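Local coordinates for protein acetyltransferase, GNAT family (Streptococcus agalactiae 2603V/R, PDB 2PC1) that probably transfers an acyl group other than an aminoacyl group to an acceptor, as acetyltransferases of the GNAT family do, at residues 90-95 with 109-114; 102-107 with 177-182; 34-39 with 116-121. One frame throughout, in Å; residues are numbered along the deposited sequence. Where two conformers were deposited one is given.

All three contacts attach to the one mixed sheet of the chain, and contacts 1 and 3 share strand 111-119, at its first and last residues. Their centres lie about 23 Å apart, on opposite sides of the chain's centre. Contact 2 sits about 11 Å from contact 1 and about 25 Å from contact 3, centre to centre. Along the chain the segments run 34-39, 90-95, 102-107, 109-114, 116-121, 177-182. Contact 1 is nested inside the loop closed by contact 3, whereas contact 2 interleaves with both. The connection from strand 81-91 to 111-119 is held at its base by contact 1 and against strand 177-183 by contact 2; contact 3 sets helix 30-46 on strand 111-119.

Contact 1: 90-95 with 109-114; sequences DGHEEV and HRYLTF
H92 ND1 donates to H109 O at 2.6 Å with an N-H...O angle of 155°. The acceptor lies in the plane of the H92 ring, and the donor meets a lone pair in the carbonyl plane. The two histidine rings form an offset stack, with centroids 3.6 Å apart and planes within 3° of parallel. Y111 OH sits over the opposite face of the H92 ring, toward its rim, and also accepts E93 N at 2.9 Å. D97 bonds to H92 NE2, so the ring is held from both nitrogens.

G91 O lies over the centre of the Y111 ring, 3.6 Å above its plane. The backbones of G91 and Y111 bond in both directions, G91 N to Y111 O and Y111 N to G91 O, each 2.9 Å. R110 grips D90 side-on: NE meets OD1 at 2.9 Å and NH2 meets OD2 at 2.8 Å, both on syn sides but somewhat out of the carboxylate plane, which stands 19° from the guanidinium plane. L112 CD2 packs on D90 CB. The G91-Y111 and D90-L112 pairs end the antiparallel ladder between strands 81-91 and 111-119, with the histidine stack and salt bridge beside it, in the central sheet of the GNAT fold.

Contact 2: 102-107 with 177-182; sequences GKWLHD and RLAYQK
A179 meets W104 through its methyl group: A179 CB lies 3.6 Å from W104 CH2, at the six-membered end of the indole and oblique to the ring. This is an apolar part of the contact. The rest of the indole has other partners: W104 NE1 bonds to Y96 O, and R146 makes a cation-pi contact with the ring.

Y180 turns its side chain away from segment 102-107 and contributes its backbone. Y180 O lies 3.6 Å from W104 CZ3, at the edge of the indole and near its plane.

Strand 177-183 lies between 144-149 and 166-171 and runs antiparallel to both. This is the inserted last strand characteristic of the C-terminal half of the GNAT fold. Segment 102-107, which has no regular structure, therefore folds over an interior strand, where A179 and Q181 present CB toward it.

Q181 carries most of the contact. With CG anti to the backbone N (chi1 -179°) and the chain extended beyond it, the amide reaches the loop backbone. Q181 OE1 accepts L105 N at 2.8 Å; the N-H...O angle is 149°, and the donor is tilted from the carbonyl plane. The same oxygen lies 3.2 Å from L105 CB and, at the indole edge, 3.4 Å from W104 CE3. Q181 OE1 is near the indole plane there; separately, the amide plane stands 82° to the ring. L105 slides past Q181 in the reverse direction, its CD1 4.0 Å from Q181 CG. At the other end of the amide, Q181 NE2 bonds to D144 OD1, which fixes the rotation of the group, and lies 4.2 Å above the centre of the H106 ring.

Contact 3: 34-39 with 116-121; sequences MLLIEE and RIAISN. With SO4 (sulfate ion), chain B.
L36 supplies most of the apolar contact, lying across strand 117-119 from helix 30-46. Its CG lies anti to the backbone N (chi1 171°), which directs the branch at the strand. L36 CG packs on A118 CB at 3.9 Å. The two methyls make packing contacts with the backbone, L36 CD1 at 3.5 Å from S120 N and L36 CD2 at 3.7 Å from A118 O. I37 adds one methyl, its CD1 3.9 Å from A118 CB, so that this small side chain fits between the two helix residues. The axes of helix residues 34-39 and strand residues 117-119 approach to 7.7 Å at 87°. W52 and A40 also touch A118.

Polar linkage between the segments runs through one water. It donates to E39 OE1 at 2.6 Å and is hydrogen-bonded to S120 OG at 2.8 Å; S120 OG is also bonded to F123 N.

Of the two segments, 116-121 is the one that meets the sulfate. R116 N donates to sulfate O1 at 2.9 Å, with a bent N-H...O angle of 130°, where the chain turns a corner. The R116 guanidinium is engaged elsewhere, by D67 and Y58, while Y58, Q51 and W52 complete the sulfate site. The sulfate probably comes from the crystallisation liquor.

Contact between helix and strand thus rests on close-fitting aliphatic groups with one water bridge at the side, whereas the corner at R116 can hold an anion through its backbone N-H.

Contact 1: 90-95 with 109-114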
loop_
_atom_site.group_PDB
_atom_site.type_symbol
_atom_site.label_atom_id
_atom_site.label_comp_id
_atom_site.label_asym_id
_atom_site.label_seq_id
_atom_site.Cartn_x
_atom_site.Cartn_y
_atom_site.Cartn_z
ATOM N N ASP A 90 9.261 -4.720 -6.163
ATOM C CA ASP A 90 9.517 -6.074 -6.604
ATOM C C ASP A 90 10.833 -6.502 -5.996
ATOM O O ASP A 90 11.883 -5.989 -6.342
ATOM C CB ASP A 90 9.594 -6.076 -8.144
ATOM C CG ASP A 90 9.832 -7.431 -8.764
ATOM O OD1 ASP A 90 9.841 -8.467 -8.078
ATOM O OD2 ASP A 90 10.042 -7.440 -10.013
ATOM N N GLY A 91 10.793 -7.482 -5.111
ATOM C CA GLY A 91 12.008 -7.966 -4.481
ATOM C C GLY A 91 11.680 -8.611 -3.157
ATOM O O GLY A 91 10.671 -9.266 -3.030
ATOM N N HIS A 92 12.510 -8.367 -2.159
ATOM C CA HIS A 92 12.456 -9.064 -0.898
ATOM C C HIS A 92 12.399 -8.072 0.263
ATOM O O HIS A 92 13.109 -7.063 0.251
ATOM C CB HIS A 92 13.696 -9.920 -0.758
ATOM C CG HIS A 92 13.648 -10.866 0.390
ATOM N ND1 HIS A 92 12.904 -12.022 0.360
ATOM C CD2 HIS A 92 14.250 -10.832 1.601
ATOM C CE1 HIS A 92 13.065 -12.665 1.501
ATOM N NE2 HIS A 92 13.869 -11.956 2.276
ATOM N N GLU A 93 11.575 -8.384 1.261
ATOM C CA GLU A 93 11.537 -7.626 2.517
ATOM C C GLU A 93 12.171 -8.447 3.604
ATOM O O GLU A 93 11.663 -9.478 3.992
ATOM C CB GLU A 93 10.109 -7.297 2.933
ATOM C CG GLU A 93 9.461 -6.182 2.169
ATOM C CD GLU A 93 10.158 -4.836 2.348
ATOM O OE1 GLU A 93 10.891 -4.621 3.354
ATOM O OE2 GLU A 93 9.954 -3.986 1.466
ATOM N N GLU A 94 13.323 -8.006 4.097
ATOM C CA GLU A 94 14.030 -8.808 5.082
ATOM C C GLU A 94 13.179 -9.109 6.320
ATOM O O GLU A 94 13.212 -10.208 6.853
ATOM C CB GLU A 94 15.336 -8.128 5.525
ATOM C CG GLU A 94 16.300 -7.774 4.380
ATOM C CD GLU A 94 16.786 -8.973 3.584
ATOM O OE1 GLU A 94 17.117 -10.013 4.192
ATOM O OE2 GLU A 94 16.854 -8.862 2.337
ATOM N N VAL A 95 12.412 -8.123 6.765
ATOM C CA VAL A 95 11.636 -8.290 7.994
ATOM C C VAL A 95 10.551 -9.364 7.820
ATOM O O VAL A 95 10.110 -9.976 8.779
ATOM C CB VAL A 95 11.063 -6.929 8.471
ATOM C CG1 VAL A 95 10.052 -7.091 9.609
ATOM C CG2 VAL A 95 12.220 -6.044 8.920
ATOM N N HIS A 109 11.515 -15.986 -2.280
ATOM C CA HIS A 109 12.286 -14.814 -1.911
ATOM C C HIS A 109 11.787 -13.548 -2.591
ATOM O O HIS A 109 11.887 -12.469 -2.038
ATOM C CB HIS A 109 13.737 -15.056 -2.337
ATOM C CG HIS A 109 14.689 -13.991 -1.914
ATOM N ND1 HIS A 109 15.326 -14.017 -0.693
ATOM C CD2 HIS A 109 15.096 -12.859 -2.529
ATOM C CE1 HIS A 109 16.104 -12.956 -0.588
ATOM N NE2 HIS A 109 15.981 -12.235 -1.685
ATOM N N ARG A 110 11.268 -13.661 -3.801
ATOM C CA ARG A 110 10.958 -12.484 -4.606
ATOM C C ARG A 110 9.466 -12.363 -4.753
ATOM O O ARG A 110 8.797 -13.324 -5.119
ATOM C CB ARG A 110 11.561 -12.626 -5.988
ATOM C CG ARG A 110 11.202 -11.521 -6.923
ATOM C CD ARG A 110 11.712 -11.792 -8.304
ATOM N NE ARG A 110 11.478 -10.642 -9.146
ATOM C CZ ARG A 110 11.846 -10.571 -10.415
ATOM N NH1 ARG A 110 12.478 -11.589 -10.975
ATOM N NH2 ARG A 110 11.594 -9.487 -11.107
ATOM N N TYR A 111 8.933 -11.200 -4.423
ATOM C CA TYR A 111 7.482 -10.959 -4.495
ATOM C C TYR A 111 7.237 -9.474 -4.684
ATOM O O TYR A 111 8.159 -8.701 -4.669
ATOM C CB TYR A 111 6.772 -11.541 -3.245
ATOM C CG TYR A 111 7.528 -11.297 -1.970
ATOM C CD1 TYR A 111 7.488 -10.068 -1.337
ATOM C CD2 TYR A 111 8.304 -12.294 -1.397
ATOM C CE1 TYR A 111 8.240 -9.830 -0.193
ATOM C CE2 TYR A 111 9.050 -12.063 -0.283
ATOM C CZ TYR A 111 8.981 -10.834 0.339
ATOM O OH TYR A 111 9.735 -10.601 1.470
ATOM N N LEU A 112 5.987 -9.109 -4.876
ATOM C CA LEU A 112 5.582 -7.695 -4.935
ATOM C C LEU A 112 5.014 -7.294 -3.613
ATOM O O LEU A 112 4.159 -7.987 -3.079
ATOM C CB LEU A 112 4.542 -7.495 -6.039
ATOM C CG LEU A 112 5.088 -7.623 -7.442
ATOM C CD1 LEU A 112 3.948 -7.715 -8.437
ATOM C CD2 LEU A 112 5.974 -6.438 -7.796
ATOM N N THR A 113 5.478 -6.187 -3.083
ATOM C CA THR A 113 4.961 -5.673 -1.837
ATOM C C THR A 113 4.400 -4.274 -2.063
ATOM O O THR A 113 4.980 -3.486 -2.804
ATOM C CB THR A 113 6.063 -5.632 -0.732
ATOM O OG1 THR A 113 6.735 -6.905 -0.676
ATOM C CG2 THR A 113 5.449 -5.318 0.626
ATOM N N PHE A 114 3.278 -3.979 -1.432
ATOM C CA PHE A 114 2.715 -2.645 -1.453
ATOM C C PHE A 114 2.972 -1.990 -0.123
ATOM O O PHE A 114 2.692 -2.585 0.900
ATOM C CB PHE A 114 1.188 -2.662 -1.681
ATOM C CG PHE A 114 0.723 -3.271 -2.988
ATOM C CD1 PHE A 114 1.560 -3.557 -4.049
ATOM C CD2 PHE A 114 -0.630 -3.593 -3.125
ATOM C CE1 PHE A 114 1.058 -4.122 -5.212
ATOM C CE2 PHE A 114 -1.129 -4.151 -4.294
ATOM C CZ PHE A 114 -0.302 -4.415 -5.325
#

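Contact 2: 102-107 with 177-182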
loop_
_atom_site.group_PDB
_atom_site.type_symbol
_atom_site.label_atom_id
_atom_site.label_comp_id
_atom_site.label_asym_id
_atom_site.label_seq_id
_atom_site.Cartn_x
_atom_site.Cartn_y
_atom_site.Cartn_z
ATOM N N GLY A 102 2.483 -17.649 12.806
ATOM C CA GLY A 102 2.028 -17.937 11.474
ATOM C C GLY A 102 3.201 -18.090 10.545
ATOM O O GLY A 102 4.357 -18.164 10.967
ATOM N N LYS A 103 2.904 -18.149 9.261
ATOM C CA LYS A 103 3.898 -18.412 8.238
ATOM C C LYS A 103 3.306 -17.987 6.905
ATOM O O LYS A 103 2.098 -17.886 6.766
ATOM C CB LYS A 103 4.262 -19.893 8.207
ATOM C CG LYS A 103 3.163 -20.800 7.872
ATOM C CD LYS A 103 3.665 -22.259 7.899
ATOM N N TRP A 104 4.157 -17.742 5.943
ATOM C CA TRP A 104 3.698 -17.353 4.615
ATOM C C TRP A 104 3.103 -18.559 3.898
ATOM O O TRP A 104 3.343 -19.730 4.275
ATOM C CB TRP A 104 4.853 -16.771 3.819
ATOM C CG TRP A 104 5.390 -15.488 4.347
ATOM C CD1 TRP A 104 6.582 -15.277 5.003
ATOM C CD2 TRP A 104 4.753 -14.225 4.281
ATOM N NE1 TRP A 104 6.718 -13.963 5.325
ATOM C CE2 TRP A 104 5.600 -13.285 4.911
ATOM C CE3 TRP A 104 3.542 -13.783 3.737
ATOM C CZ2 TRP A 104 5.277 -11.934 5.000
ATOM C CZ3 TRP A 104 3.237 -12.454 3.820
ATOM C CH2 TRP A 104 4.109 -11.541 4.449
ATOM N N LEU A 105 2.306 -18.301 2.865
ATOM C CA LEU A 105 1.700 -19.365 2.097
ATOM C C LEU A 105 2.770 -20.196 1.413
ATOM O O LEU A 105 2.581 -21.389 1.210
ATOM C CB LEU A 105 0.748 -18.785 1.062
ATOM C CG LEU A 105 -0.395 -17.948 1.614
ATOM C CD1 LEU A 105 -1.210 -17.417 0.457
ATOM C CD2 LEU A 105 -1.257 -18.747 2.548
ATOM N N HIS A 106 3.847 -19.536 0.998
ATOM C CA HIS A 106 5.087 -20.176 0.535
ATOM C C HIS A 106 6.218 -19.184 0.741
ATOM O O HIS A 106 5.964 -17.978 0.836
ATOM C CB HIS A 106 5.029 -20.723 -0.930
ATOM C CG HIS A 106 4.974 -19.670 -2.005
ATOM N ND1 HIS A 106 6.007 -18.784 -2.253
ATOM C CD2 HIS A 106 4.027 -19.395 -2.935
ATOM C CE1 HIS A 106 5.677 -17.989 -3.260
ATOM N NE2 HIS A 106 4.476 -18.333 -3.684
ATOM N N ASP A 107 7.464 -19.679 0.703
ATOM C CA ASP A 107 8.608 -18.878 1.137
ATOM C C ASP A 107 9.487 -18.374 -0.008
ATOM O O ASP A 107 10.681 -18.168 0.165
ATOM C CB ASP A 107 9.456 -19.663 2.144
ATOM C CG ASP A 107 10.305 -18.755 3.029
ATOM O OD1 ASP A 107 9.989 -17.545 3.127
ATOM O OD2 ASP A 107 11.284 -19.248 3.625
ATOM N N ARG A 177 3.410 -5.838 12.873
ATOM C CA ARG A 177 2.520 -5.649 11.748
ATOM C C ARG A 177 1.876 -6.985 11.415
ATOM O O ARG A 177 2.461 -8.049 11.623
ATOM C CB ARG A 177 3.245 -5.076 10.520
ATOM C CG ARG A 177 3.754 -3.612 10.693
ATOM C CD ARG A 177 2.590 -2.639 10.756
ATOM N NE ARG A 177 2.949 -1.210 10.832
ATOM C CZ ARG A 177 3.235 -0.556 11.960
ATOM N NH1 ARG A 177 3.271 -1.171 13.148
ATOM N NH2 ARG A 177 3.514 0.751 11.893
ATOM N N LEU A 178 0.666 -6.896 10.885
ATOM C CA LEU A 178 -0.095 -8.040 10.390
ATOM C C LEU A 178 0.257 -8.248 8.941
ATOM O O LEU A 178 0.142 -7.325 8.146
ATOM C CB LEU A 178 -1.580 -7.780 10.551
ATOM C CG LEU A 178 -2.048 -7.493 11.972
ATOM C CD1 LEU A 178 -3.525 -7.255 11.998
ATOM C CD2 LEU A 178 -1.704 -8.647 12.934
ATOM N N ALA A 179 0.696 -9.445 8.588
ATOM C CA ALA A 179 1.226 -9.743 7.288
ATOM C C ALA A 179 0.211 -10.530 6.465
ATOM O O ALA A 179 -0.382 -11.499 6.956
ATOM C CB ALA A 179 2.478 -10.577 7.455
ATOM N N TYR A 180 0.045 -10.150 5.207
ATOM C CA TYR A 180 -0.950 -10.664 4.285
ATOM C C TYR A 180 -0.299 -11.062 2.953
ATOM O O TYR A 180 0.640 -10.412 2.484
ATOM C CB TYR A 180 -2.005 -9.610 3.999
ATOM C CG TYR A 180 -2.924 -9.332 5.144
ATOM C CD1 TYR A 180 -2.579 -8.464 6.152
ATOM C CD2 TYR A 180 -4.158 -9.942 5.216
ATOM C CE1 TYR A 180 -3.417 -8.192 7.199
ATOM C CE2 TYR A 180 -5.031 -9.683 6.273
ATOM C CZ TYR A 180 -4.654 -8.807 7.257
ATOM O OH TYR A 180 -5.500 -8.515 8.312
ATOM N N GLN A 181 -0.830 -12.111 2.324
ATOM C CA GLN A 181 -0.334 -12.577 1.038
ATOM C C GLN A 181 -1.490 -12.989 0.141
ATOM O O GLN A 181 -2.446 -13.627 0.590
ATOM C CB GLN A 181 0.620 -13.746 1.254
ATOM C CG GLN A 181 1.241 -14.339 -0.002
ATOM C CD GLN A 181 2.255 -15.428 0.309
ATOM O OE1 GLN A 181 2.300 -15.961 1.405
ATOM N NE2 GLN A 181 3.073 -15.770 -0.683
ATOM N N LYS A 182 -1.377 -12.601 -1.117
ATOM C CA LYS A 182 -2.306 -12.997 -2.167
ATOM C C LYS A 182 -1.525 -13.609 -3.289
ATOM O O LYS A 182 -0.510 -13.044 -3.716
ATOM C CB LYS A 182 -3.045 -11.777 -2.688
ATOM C CG LYS A 182 -3.930 -12.076 -3.889
ATOM C CD LYS A 182 -4.660 -10.842 -4.341
ATOM C CE LYS A 182 -5.544 -11.128 -5.552
ATOM N NZ LYS A 182 -6.744 -11.892 -5.247
#

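Contact 3: 34-39 with 116-121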
loop_
_atom_site.group_PDB
_atom_site.type_symbol
_atom_site.label_atom_id
_atom_site.label_comp_id
_atom_site.label_asym_id
_atom_site.label_seq_id
_atom_site.Cartn_x
_atom_site.Cartn_y
_atom_site.Cartn_z
HETATM N N MSE A 34 1.872 14.521 -1.431
HETATM C CA MSE A 34 2.077 14.847 -0.023
HETATM C C MSE A 34 0.800 15.339 0.622
HETATM O O MSE A 34 0.558 15.079 1.805
HETATM C CB MSE A 34 3.202 15.857 0.147
HETATM C CG MSE A 34 4.614 15.303 -0.069
HETATM SE SE MSE A 34 4.929 13.517 0.595
HETATM C CE MSE A 34 4.788 13.579 2.039
ATOM N N LEU A 35 -0.023 16.058 -0.131
ATOM C CA LEU A 35 -1.331 16.473 0.402
ATOM C C LEU A 35 -2.136 15.258 0.776
ATOM O O LEU A 35 -2.757 15.212 1.853
ATOM C CB LEU A 35 -2.104 17.316 -0.622
ATOM C CG LEU A 35 -1.550 18.711 -0.846
ATOM C CD1 LEU A 35 -2.065 19.344 -2.153
ATOM C CD2 LEU A 35 -1.857 19.628 0.342
ATOM N N LEU A 36 -2.141 14.236 -0.080
ATOM C CA LEU A 36 -2.881 13.025 0.153
ATOM C C LEU A 36 -2.312 12.293 1.338
ATOM O O LEU A 36 -3.050 11.855 2.205
ATOM C CB LEU A 36 -2.845 12.125 -1.106
ATOM C CG LEU A 36 -3.393 10.703 -0.997
ATOM C CD1 LEU A 36 -4.813 10.657 -0.428
ATOM C CD2 LEU A 36 -3.354 10.025 -2.370
ATOM N N ILE A 37 -0.993 12.177 1.408
ATOM C CA ILE A 37 -0.329 11.509 2.538
ATOM C C ILE A 37 -0.704 12.181 3.856
ATOM O O ILE A 37 -0.974 11.506 4.849
ATOM C CB ILE A 37 1.217 11.524 2.378
ATOM C CG1 ILE A 37 1.668 10.568 1.254
ATOM C CG2 ILE A 37 1.931 11.138 3.661
ATOM C CD1 ILE A 37 1.500 9.068 1.566
ATOM N N GLU A 38 -0.687 13.507 3.884
ATOM C CA GLU A 38 -1.001 14.215 5.129
ATOM C C GLU A 38 -2.450 14.016 5.497
ATOM O O GLU A 38 -2.771 13.907 6.683
ATOM C CB GLU A 38 -0.620 15.697 5.052
ATOM C CG GLU A 38 0.863 15.930 4.936
ATOM C CD GLU A 38 1.669 15.389 6.109
ATOM O OE1 GLU A 38 1.118 15.239 7.222
ATOM O OE2 GLU A 38 2.869 15.123 5.873
ATOM N N GLU A 39 -3.347 13.985 4.514
ATOM C CA GLU A 39 -4.759 13.711 4.797
ATOM C C GLU A 39 -4.893 12.332 5.422
ATOM O O GLU A 39 -5.571 12.143 6.453
ATOM C CB GLU A 39 -5.629 13.881 3.536
ATOM C CG GLU A 39 -5.802 15.352 3.072
ATOM C CD GLU A 39 -6.400 15.473 1.657
ATOM O OE1 GLU A 39 -6.954 14.471 1.152
ATOM O OE2 GLU A 39 -6.289 16.564 1.047
ATOM N N ARG A 116 2.958 2.169 1.922
ATOM C CA ARG A 116 2.645 3.595 1.851
ATOM C C ARG A 116 1.357 3.849 1.086
ATOM O O ARG A 116 1.249 4.781 0.287
ATOM C CB ARG A 116 3.830 4.394 1.303
ATOM C CG ARG A 116 4.969 4.390 2.291
ATOM C CD ARG A 116 6.228 5.061 1.777
ATOM N NE ARG A 116 6.943 4.309 0.739
ATOM C CZ ARG A 116 7.690 3.241 0.976
ATOM N NH1 ARG A 116 7.755 2.719 2.187
ATOM N NH2 ARG A 116 8.356 2.675 -0.022
ATOM N N ILE A 117 0.360 3.014 1.322
ATOM C CA ILE A 117 -0.902 3.134 0.651
ATOM C C ILE A 117 -1.699 4.273 1.263
ATOM O O ILE A 117 -1.971 4.288 2.454
ATOM C CB ILE A 117 -1.705 1.830 0.731
ATOM C CG1 ILE A 117 -0.947 0.691 0.042
ATOM C CG2 ILE A 117 -3.083 2.015 0.069
ATOM C CD1 ILE A 117 -1.487 -0.673 0.356
ATOM N N ALA A 118 -2.093 5.227 0.438
ATOM C CA ALA A 118 -2.868 6.362 0.898
ATOM C C ALA A 118 -4.036 6.520 -0.020
ATOM O O ALA A 118 -3.897 6.596 -1.239
ATOM C CB ALA A 118 -2.035 7.602 0.917
ATOM N N ILE A 119 -5.215 6.547 0.569
ATOM C CA ILE A 119 -6.439 6.465 -0.195
ATOM C C ILE A 119 -7.235 7.661 0.224
ATOM O O ILE A 119 -7.536 7.833 1.413
ATOM C CB ILE A 119 -7.249 5.205 0.118
ATOM C CG1 ILE A 119 -6.399 3.930 -0.058
ATOM C CG2 ILE A 119 -8.501 5.184 -0.756
ATOM C CD1 ILE A 119 -5.849 3.673 -1.456
ATOM N N SER A 120 -7.529 8.515 -0.734
ATOM C CA SER A 120 -8.341 9.694 -0.455
ATOM C C SER A 120 -9.634 9.320 0.232
ATOM O O SER A 120 -10.250 8.327 -0.117
ATOM C CB SER A 120 -8.688 10.433 -1.748
ATOM O OG SER A 120 -9.509 11.568 -1.458
ATOM N N ASN A 121 -10.052 10.144 1.186
ATOM C CA ASN A 121 -11.405 10.040 1.773
ATOM C C ASN A 121 -12.363 11.115 1.215
ATOM O O ASN A 121 -13.566 11.091 1.492
ATOM C CB ASN A 121 -11.339 10.167 3.287
ATOM C CG ASN A 121 -10.516 11.344 3.711
ATOM O OD1 ASN A 121 -10.727 12.465 3.234
ATOM N ND2 ASN A 121 -9.524 11.095 4.554
HETATM S S SO4 B . 3.550 1.487 5.583
HETATM O O1 SO4 B . 3.250 2.629 4.755
HETATM O O2 SO4 B . 2.893 0.314 5.013
HETATM O O3 SO4 B . 4.977 1.250 5.682
HETATM O O4 SO4 B . 2.986 1.743 6.906
HETATM O O HOH W 1 -7.681 13.657 -1.179
#